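Local atomic coordinates of SusD superfamily protein (PDB entry 3MYV), a protein that probably binds polysaccharide at the outer membrane of Bacteroides vulgatus. Residues A[265-279]-A[302-315]. Sequence-based numbering, arbitrary orientation.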
loop_
_atom_site.group_PDB
_atom_site.type_symbol
_atom_site.label_atom_id
_atom_site.label_comp_id
_atom_site.label_asym_id
_atom_site.label_seq_id
_atom_site.Cartn_x
_atom_site.Cartn_y
_atom_site.Cartn_z
ATOM N N TRP A 265 1.448 8.844 -10.116
ATOM C CA TRP A 265 0.064 8.749 -9.625
ATOM C C TRP A 265 -0.631 10.116 -9.539
ATOM O O TRP A 265 -1.802 10.244 -9.900
ATOM C CB TRP A 265 0.090 8.094 -8.242
ATOM C CG TRP A 265 -1.236 7.627 -7.641
ATOM C CD1 TRP A 265 -1.638 7.836 -6.360
ATOM C CD2 TRP A 265 -2.258 6.826 -8.256
ATOM N NE1 TRP A 265 -2.844 7.226 -6.128
ATOM C CE2 TRP A 265 -3.239 6.577 -7.264
ATOM C CE3 TRP A 265 -2.431 6.263 -9.524
ATOM C CZ2 TRP A 265 -4.381 5.843 -7.519
ATOM C CZ3 TRP A 265 -3.574 5.514 -9.772
ATOM C CH2 TRP A 265 -4.529 5.312 -8.779
ATOM N N GLY A 266 0.103 11.132 -9.085
ATOM C CA GLY A 266 -0.416 12.489 -9.013
ATOM C C GLY A 266 -0.889 13.069 -10.332
ATOM O O GLY A 266 -1.895 13.760 -10.385
ATOM N N TYR A 267 -0.188 12.765 -11.409
ATOM C CA TYR A 267 -0.576 13.250 -12.724
ATOM C C TYR A 267 -1.623 12.373 -13.381
ATOM O O TYR A 267 -2.529 12.876 -14.051
ATOM C CB TYR A 267 0.658 13.405 -13.609
ATOM C CG TYR A 267 0.494 14.287 -14.812
ATOM C CD1 TYR A 267 0.013 13.782 -16.017
ATOM C CD2 TYR A 267 0.893 15.624 -14.787
ATOM C CE1 TYR A 267 -0.085 14.589 -17.160
ATOM C CE2 TYR A 267 0.781 16.421 -15.899
ATOM C CZ TYR A 267 0.294 15.908 -17.104
ATOM O OH TYR A 267 0.220 16.728 -18.242
ATOM N N LEU A 268 -1.562 11.070 -13.122
ATOM C CA LEU A 268 -2.570 10.152 -13.679
ATOM C C LEU A 268 -3.969 10.396 -13.131
ATOM O O LEU A 268 -4.941 10.310 -13.872
ATOM C CB LEU A 268 -2.168 8.710 -13.403
ATOM C CG LEU A 268 -0.859 8.229 -14.017
ATOM C CD1 LEU A 268 -0.612 6.796 -13.490
ATOM C CD2 LEU A 268 -0.917 8.265 -15.524
ATOM N N LEU A 269 -4.090 10.671 -11.831
ATOM C CA LEU A 269 -5.410 10.862 -11.207
ATOM C C LEU A 269 -5.998 12.251 -11.502
ATOM O O LEU A 269 -7.176 12.494 -11.292
ATOM C CB LEU A 269 -5.347 10.678 -9.691
ATOM C CG LEU A 269 -5.276 9.252 -9.124
ATOM C CD1 LEU A 269 -5.564 9.297 -7.646
ATOM C CD2 LEU A 269 -6.255 8.308 -9.815
ATOM N N ASN A 270 -5.155 13.174 -11.902
ATOM C CA ASN A 270 -5.589 14.568 -12.041
ATOM C C ASN A 270 -6.384 14.788 -13.330
ATOM O O ASN A 270 -5.963 14.393 -14.420
ATOM C CB ASN A 270 -4.369 15.485 -11.998
ATOM C CG ASN A 270 -4.720 16.898 -11.736
ATOM O OD1 ASN A 270 -5.207 17.613 -12.624
ATOM N ND2 ASN A 270 -4.418 17.369 -10.509
ATOM N N TRP A 271 -7.514 15.468 -13.193
ATOM C CA TRP A 271 -8.414 15.740 -14.310
ATOM C C TRP A 271 -7.677 16.489 -15.424
ATOM O O TRP A 271 -7.907 16.239 -16.612
ATOM C CB TRP A 271 -9.607 16.578 -13.823
ATOM C CG TRP A 271 -10.564 16.980 -14.895
ATOM C CD1 TRP A 271 -10.509 18.098 -15.668
ATOM C CD2 TRP A 271 -11.704 16.239 -15.335
ATOM N NE1 TRP A 271 -11.536 18.100 -16.564
ATOM C CE2 TRP A 271 -12.297 16.975 -16.377
ATOM C CE3 TRP A 271 -12.286 15.015 -14.945
ATOM C CZ2 TRP A 271 -13.441 16.540 -17.042
ATOM C CZ3 TRP A 271 -13.430 14.584 -15.600
ATOM C CH2 TRP A 271 -13.994 15.343 -16.636
ATOM N N TYR A 272 -6.792 17.390 -15.002
ATOM C CA TYR A 272 -6.020 18.245 -15.911
ATOM C C TYR A 272 -4.719 17.608 -16.409
ATOM O O TYR A 272 -4.010 18.210 -17.226
ATOM C CB TYR A 272 -5.728 19.565 -15.220
ATOM C CG TYR A 272 -7.021 20.230 -14.826
ATOM C CD1 TYR A 272 -7.793 20.890 -15.773
ATOM C CD2 TYR A 272 -7.505 20.117 -13.526
ATOM C CE1 TYR A 272 -9.029 21.446 -15.442
ATOM C CE2 TYR A 272 -8.723 20.684 -13.160
ATOM C CZ TYR A 272 -9.475 21.351 -14.117
ATOM O OH TYR A 272 -10.679 21.881 -13.752
ATOM N N GLY A 273 -4.416 16.415 -15.892
ATOM C CA GLY A 273 -3.229 15.634 -16.269
ATOM C C GLY A 273 -3.649 14.570 -17.275
ATOM O O GLY A 273 -4.155 14.896 -18.339
ATOM N N TYR A 274 -3.507 13.293 -16.928
ATOM C CA TYR A 274 -3.908 12.260 -17.871
ATOM C C TYR A 274 -5.304 11.678 -17.606
ATOM O O TYR A 274 -5.777 10.811 -18.346
ATOM C CB TYR A 274 -2.819 11.183 -18.003
ATOM C CG TYR A 274 -1.898 11.403 -19.195
ATOM C CD1 TYR A 274 -2.418 11.546 -20.474
ATOM C CD2 TYR A 274 -0.511 11.453 -19.049
ATOM C CE1 TYR A 274 -1.597 11.740 -21.580
ATOM C CE2 TYR A 274 0.325 11.622 -20.160
ATOM C CZ TYR A 274 -0.226 11.769 -21.426
ATOM O OH TYR A 274 0.558 11.964 -22.544
ATOM N N GLN A 275 -5.979 12.150 -16.559
ATOM C CA GLN A 275 -7.415 11.886 -16.389
ATOM C C GLN A 275 -7.760 10.399 -16.479
ATOM O O GLN A 275 -8.723 10.025 -17.134
ATOM C CB GLN A 275 -8.192 12.702 -17.427
ATOM C CG GLN A 275 -9.675 12.981 -17.146
ATOM C CD GLN A 275 -10.293 13.769 -18.281
ATOM O OE1 GLN A 275 -10.709 13.202 -19.287
ATOM N NE2 GLN A 275 -10.298 15.094 -18.154
ATOM N N LYS A 276 -6.985 9.573 -15.775
ATOM C CA LYS A 276 -7.085 8.128 -15.882
ATOM C C LYS A 276 -8.171 7.498 -15.040
ATOM O O LYS A 276 -8.578 6.349 -15.304
ATOM C CB LYS A 276 -5.772 7.441 -15.535
ATOM C CG LYS A 276 -4.576 7.820 -16.444
ATOM C CD LYS A 276 -4.801 7.541 -17.933
ATOM C CE LYS A 276 -3.470 7.489 -18.708
ATOM N NZ LYS A 276 -3.721 7.244 -20.176
ATOM N N GLY A 277 -8.638 8.226 -14.038
ATOM C CA GLY A 277 -9.623 7.659 -13.124
ATOM C C GLY A 277 -10.360 8.705 -12.318
ATOM O O GLY A 277 -9.946 9.860 -12.247
ATOM N N PHE A 278 -11.467 8.250 -11.731
ATOM C CA PHE A 278 -12.371 9.056 -10.910
ATOM C C PHE A 278 -12.636 8.299 -9.645
ATOM O O PHE A 278 -12.364 7.097 -9.591
ATOM C CB PHE A 278 -13.699 9.256 -11.633
ATOM C CG PHE A 278 -13.563 9.697 -13.047
ATOM C CD1 PHE A 278 -12.743 10.796 -13.372
ATOM C CD2 PHE A 278 -14.274 9.073 -14.058
ATOM C CE1 PHE A 278 -12.637 11.224 -14.664
ATOM C CE2 PHE A 278 -14.178 9.504 -15.368
ATOM C CZ PHE A 278 -13.354 10.586 -15.678
ATOM N N VAL A 279 -13.159 8.974 -8.609
ATOM C CA VAL A 279 -13.896 8.239 -7.603
ATOM C C VAL A 279 -15.192 7.754 -8.255
ATOM O O VAL A 279 -15.663 8.320 -9.235
ATOM C CB VAL A 279 -14.149 9.033 -6.290
ATOM C CG1 VAL A 279 -12.798 9.528 -5.721
ATOM C CG2 VAL A 279 -15.156 10.188 -6.487
ATOM N N ASN A 302 -16.768 17.403 -12.034
ATOM C CA ASN A 302 -16.700 17.803 -13.430
ATOM C C ASN A 302 -17.682 16.965 -14.244
ATOM O O ASN A 302 -18.605 16.358 -13.670
ATOM C CB ASN A 302 -15.260 17.699 -13.949
ATOM C CG ASN A 302 -14.941 18.751 -14.971
ATOM O OD1 ASN A 302 -15.630 18.867 -15.984
ATOM N ND2 ASN A 302 -13.902 19.552 -14.703
ATOM N N LYS A 303 -17.502 16.944 -15.567
ATOM C CA LYS A 303 -18.493 16.387 -16.474
ATOM C C LYS A 303 -17.748 15.506 -17.457
ATOM O O LYS A 303 -16.792 15.942 -18.102
ATOM C CB LYS A 303 -19.216 17.485 -17.227
ATOM C CG LYS A 303 -20.115 18.391 -16.395
ATOM C CD LYS A 303 -21.403 17.691 -16.018
ATOM C CE LYS A 303 -22.269 18.533 -15.134
ATOM N NZ LYS A 303 -23.573 17.838 -14.916
ATOM N N TYR A 304 -18.235 14.284 -17.596
ATOM C CA TYR A 304 -17.623 13.295 -18.443
ATOM C C TYR A 304 -18.696 12.384 -19.018
ATOM O O TYR A 304 -19.564 11.907 -18.268
ATOM C CB TYR A 304 -16.651 12.484 -17.585
ATOM C CG TYR A 304 -15.682 11.661 -18.368
ATOM C CD1 TYR A 304 -14.510 12.214 -18.881
ATOM C CD2 TYR A 304 -15.908 10.316 -18.555
ATOM C CE1 TYR A 304 -13.606 11.426 -19.591
ATOM C CE2 TYR A 304 -15.013 9.530 -19.244
ATOM C CZ TYR A 304 -13.875 10.083 -19.762
ATOM O OH TYR A 304 -13.010 9.246 -20.423
ATOM N N ALA A 305 -18.638 12.178 -20.339
ATOM C CA ALA A 305 -19.625 11.388 -21.089
ATOM C C ALA A 305 -21.060 11.764 -20.696
ATOM O O ALA A 305 -21.901 10.911 -20.425
ATOM C CB ALA A 305 -19.347 9.861 -20.918
ATOM N N GLY A 306 -21.320 13.074 -20.658
ATOM C CA GLY A 306 -22.649 13.596 -20.423
ATOM C C GLY A 306 -23.218 13.394 -19.021
ATOM O O GLY A 306 -24.418 13.546 -18.825
ATOM N N LYS A 307 -22.347 13.132 -18.049
ATOM C CA LYS A 307 -22.747 12.930 -16.652
ATOM C C LYS A 307 -21.845 13.711 -15.702
ATOM O O LYS A 307 -20.701 14.012 -16.021
ATOM C CB LYS A 307 -22.592 11.451 -16.284
ATOM C CG LYS A 307 -23.624 10.529 -16.849
ATOM C CD LYS A 307 -23.375 9.107 -16.316
ATOM C CE LYS A 307 -24.637 8.242 -16.335
ATOM N NZ LYS A 307 -24.567 7.125 -15.341
ATOM N N THR A 308 -22.345 14.003 -14.505
ATOM C CA THR A 308 -21.480 14.501 -13.454
ATOM C C THR A 308 -20.618 13.363 -12.926
ATOM O O THR A 308 -21.114 12.252 -12.642
ATOM C CB THR A 308 -22.289 15.113 -12.321
ATOM O OG1 THR A 308 -23.114 16.124 -12.869
ATOM C CG2 THR A 308 -21.385 15.716 -11.240
ATOM N N VAL A 309 -19.331 13.642 -12.805
ATOM C CA VAL A 309 -18.408 12.721 -12.139
ATOM C C VAL A 309 -17.562 13.507 -11.146
ATOM O O VAL A 309 -17.550 14.744 -11.159
ATOM C CB VAL A 309 -17.479 11.958 -13.116
ATOM C CG1 VAL A 309 -18.335 11.187 -14.132
ATOM C CG2 VAL A 309 -16.469 12.917 -13.809
ATOM N N TRP A 310 -16.866 12.778 -10.285
ATOM C CA TRP A 310 -15.967 13.392 -9.326
ATOM C C TRP A 310 -14.595 12.718 -9.427
ATOM O O TRP A 310 -14.485 11.478 -9.475
ATOM C CB TRP A 310 -16.506 13.259 -7.908
ATOM C CG TRP A 310 -17.754 14.052 -7.636
ATOM C CD1 TRP A 310 -17.838 15.285 -7.058
ATOM C CD2 TRP A 310 -19.099 13.645 -7.908
ATOM N NE1 TRP A 310 -19.148 15.685 -6.977
ATOM C CE2 TRP A 310 -19.944 14.693 -7.483
ATOM C CE3 TRP A 310 -19.667 12.499 -8.474
ATOM C CZ2 TRP A 310 -21.321 14.630 -7.602
ATOM C CZ3 TRP A 310 -21.046 12.440 -8.602
ATOM C CH2 TRP A 310 -21.859 13.498 -8.159
ATOM N N TRP A 311 -13.554 13.551 -9.433
ATOM C CA TRP A 311 -12.190 13.052 -9.436
ATOM C C TRP A 311 -11.567 13.367 -8.098
ATOM O O TRP A 311 -12.073 14.189 -7.340
ATOM C CB TRP A 311 -11.367 13.610 -10.617
ATOM C CG TRP A 311 -11.117 15.071 -10.690
ATOM C CD1 TRP A 311 -11.970 16.015 -11.208
ATOM C CD2 TRP A 311 -9.926 15.784 -10.307
ATOM N NE1 TRP A 311 -11.386 17.254 -11.156
ATOM C CE2 TRP A 311 -10.129 17.133 -10.616
ATOM C CE3 TRP A 311 -8.708 15.400 -9.726
ATOM C CZ2 TRP A 311 -9.170 18.129 -10.331
ATOM C CZ3 TRP A 311 -7.760 16.365 -9.480
ATOM C CH2 TRP A 311 -7.990 17.715 -9.774
ATOM N N LEU A 312 -10.491 12.660 -7.796
ATOM C CA LEU A 312 -9.894 12.702 -6.483
ATOM C C LEU A 312 -8.683 13.627 -6.538
ATOM O O LEU A 312 -7.687 13.335 -7.190
ATOM C CB LEU A 312 -9.434 11.327 -6.009
ATOM C CG LEU A 312 -8.812 11.305 -4.606
ATOM C CD1 LEU A 312 -9.852 11.693 -3.552
ATOM C CD2 LEU A 312 -8.191 9.896 -4.320
ATOM N N TYR A 313 -8.778 14.717 -5.805
ATOM C CA TYR A 313 -7.720 15.671 -5.730
ATOM C C TYR A 313 -7.005 15.562 -4.375
ATOM O O TYR A 313 -6.972 16.481 -3.544
ATOM C CB TYR A 313 -8.290 17.052 -6.016
ATOM C CG TYR A 313 -7.255 18.112 -6.266
ATOM C CD1 TYR A 313 -6.008 17.796 -6.830
ATOM C CD2 TYR A 313 -7.527 19.441 -5.987
ATOM C CE1 TYR A 313 -5.086 18.766 -7.096
ATOM C CE2 TYR A 313 -6.567 20.443 -6.236
ATOM C CZ TYR A 313 -5.362 20.084 -6.780
ATOM O OH TYR A 313 -4.426 21.057 -7.050
ATOM N N LYS A 314 -6.406 14.399 -4.182
ATOM C CA LYS A 314 -5.651 14.098 -2.989
ATOM C C LYS A 314 -4.159 14.378 -3.174
ATOM O O LYS A 314 -3.465 14.625 -2.198
ATOM C CB LYS A 314 -5.921 12.649 -2.537
ATOM C CG LYS A 314 -5.114 12.216 -1.344
ATOM C CD LYS A 314 -5.539 10.856 -0.814
ATOM C CE LYS A 314 -6.513 10.932 0.314
ATOM N NZ LYS A 314 -6.908 9.583 0.955
ATOM N N LEU A 315 -3.658 14.364 -4.408
ATOM C CA LEU A 315 -2.278 14.720 -4.646
ATOM C C LEU A 315 -2.281 16.133 -5.221
ATOM O O LEU A 315 -2.475 16.359 -6.437
ATOM C CB LEU A 315 -1.617 13.686 -5.584
ATOM C CG LEU A 315 -1.574 12.264 -4.968
ATOM C CD1 LEU A 315 -2.795 11.366 -5.394
ATOM C CD2 LEU A 315 -0.303 11.553 -5.328
HETATM O O HOH W 1 -3.343 15.212 -8.610
HETATM O O HOH W 2 -9.091 11.083 -9.839
HETATM O O HOH W 3 -4.316 20.269 -10.080
HETATM O O HOH W 4 -12.285 19.819 -12.176
HETATM O O HOH W 5 -10.702 11.083 -21.192
#
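Trp271 lies between Asn302 and Gln275 in a SusD-family fold, where the loop after helix 265-268 packs against a beta-hairpin, strands 299-304 and 307-312 joined by a type I' turn. The Asn302 amide stacks on one indole face, its plane 14° from the ring, and Asn302 CB sits 3.7 Å from the centroid of the Trp271 six-membered ring. On the opposite face lies NE2 of Gln275, which also gives a weak hydrogen bond to Trp271 O. With CG anti to the backbone N (chi1 177°), the indole extends toward the hairpin until Trp271 CH2 meets Lys303 O at its edge, 3.2 Å away. Trp271 CB, meanwhile, presses on a face of Trp311, 3.3 Å from the centroid of its five-membered ring. Cutting Trp271 back to an alanine is likely to strip the Asn302 amide of its stacking surface and to open a gap beside Val309 and Tyr304. Farther along, Phe278 turns its edge to the face of Tyr304, planes at 68°, while Val309 CG2 covers a Phe278 face. Tyr304 OH is hydrogen-bonded to the backbone N of Glu52. Leu315 packs on Gly266 and Trp265.

What positions the Trp271 loop is largely its own backbone. Asn270 OD1 accepts from Tyr272 N in an Asx turn, and Asn270 O accepts from Gly273 N, closing the type I turn 270-273, and from Gln275 N. One bridging water donates to Leu269 O and Gly277 O and accepts from Leu312 N, 2.9 Å away.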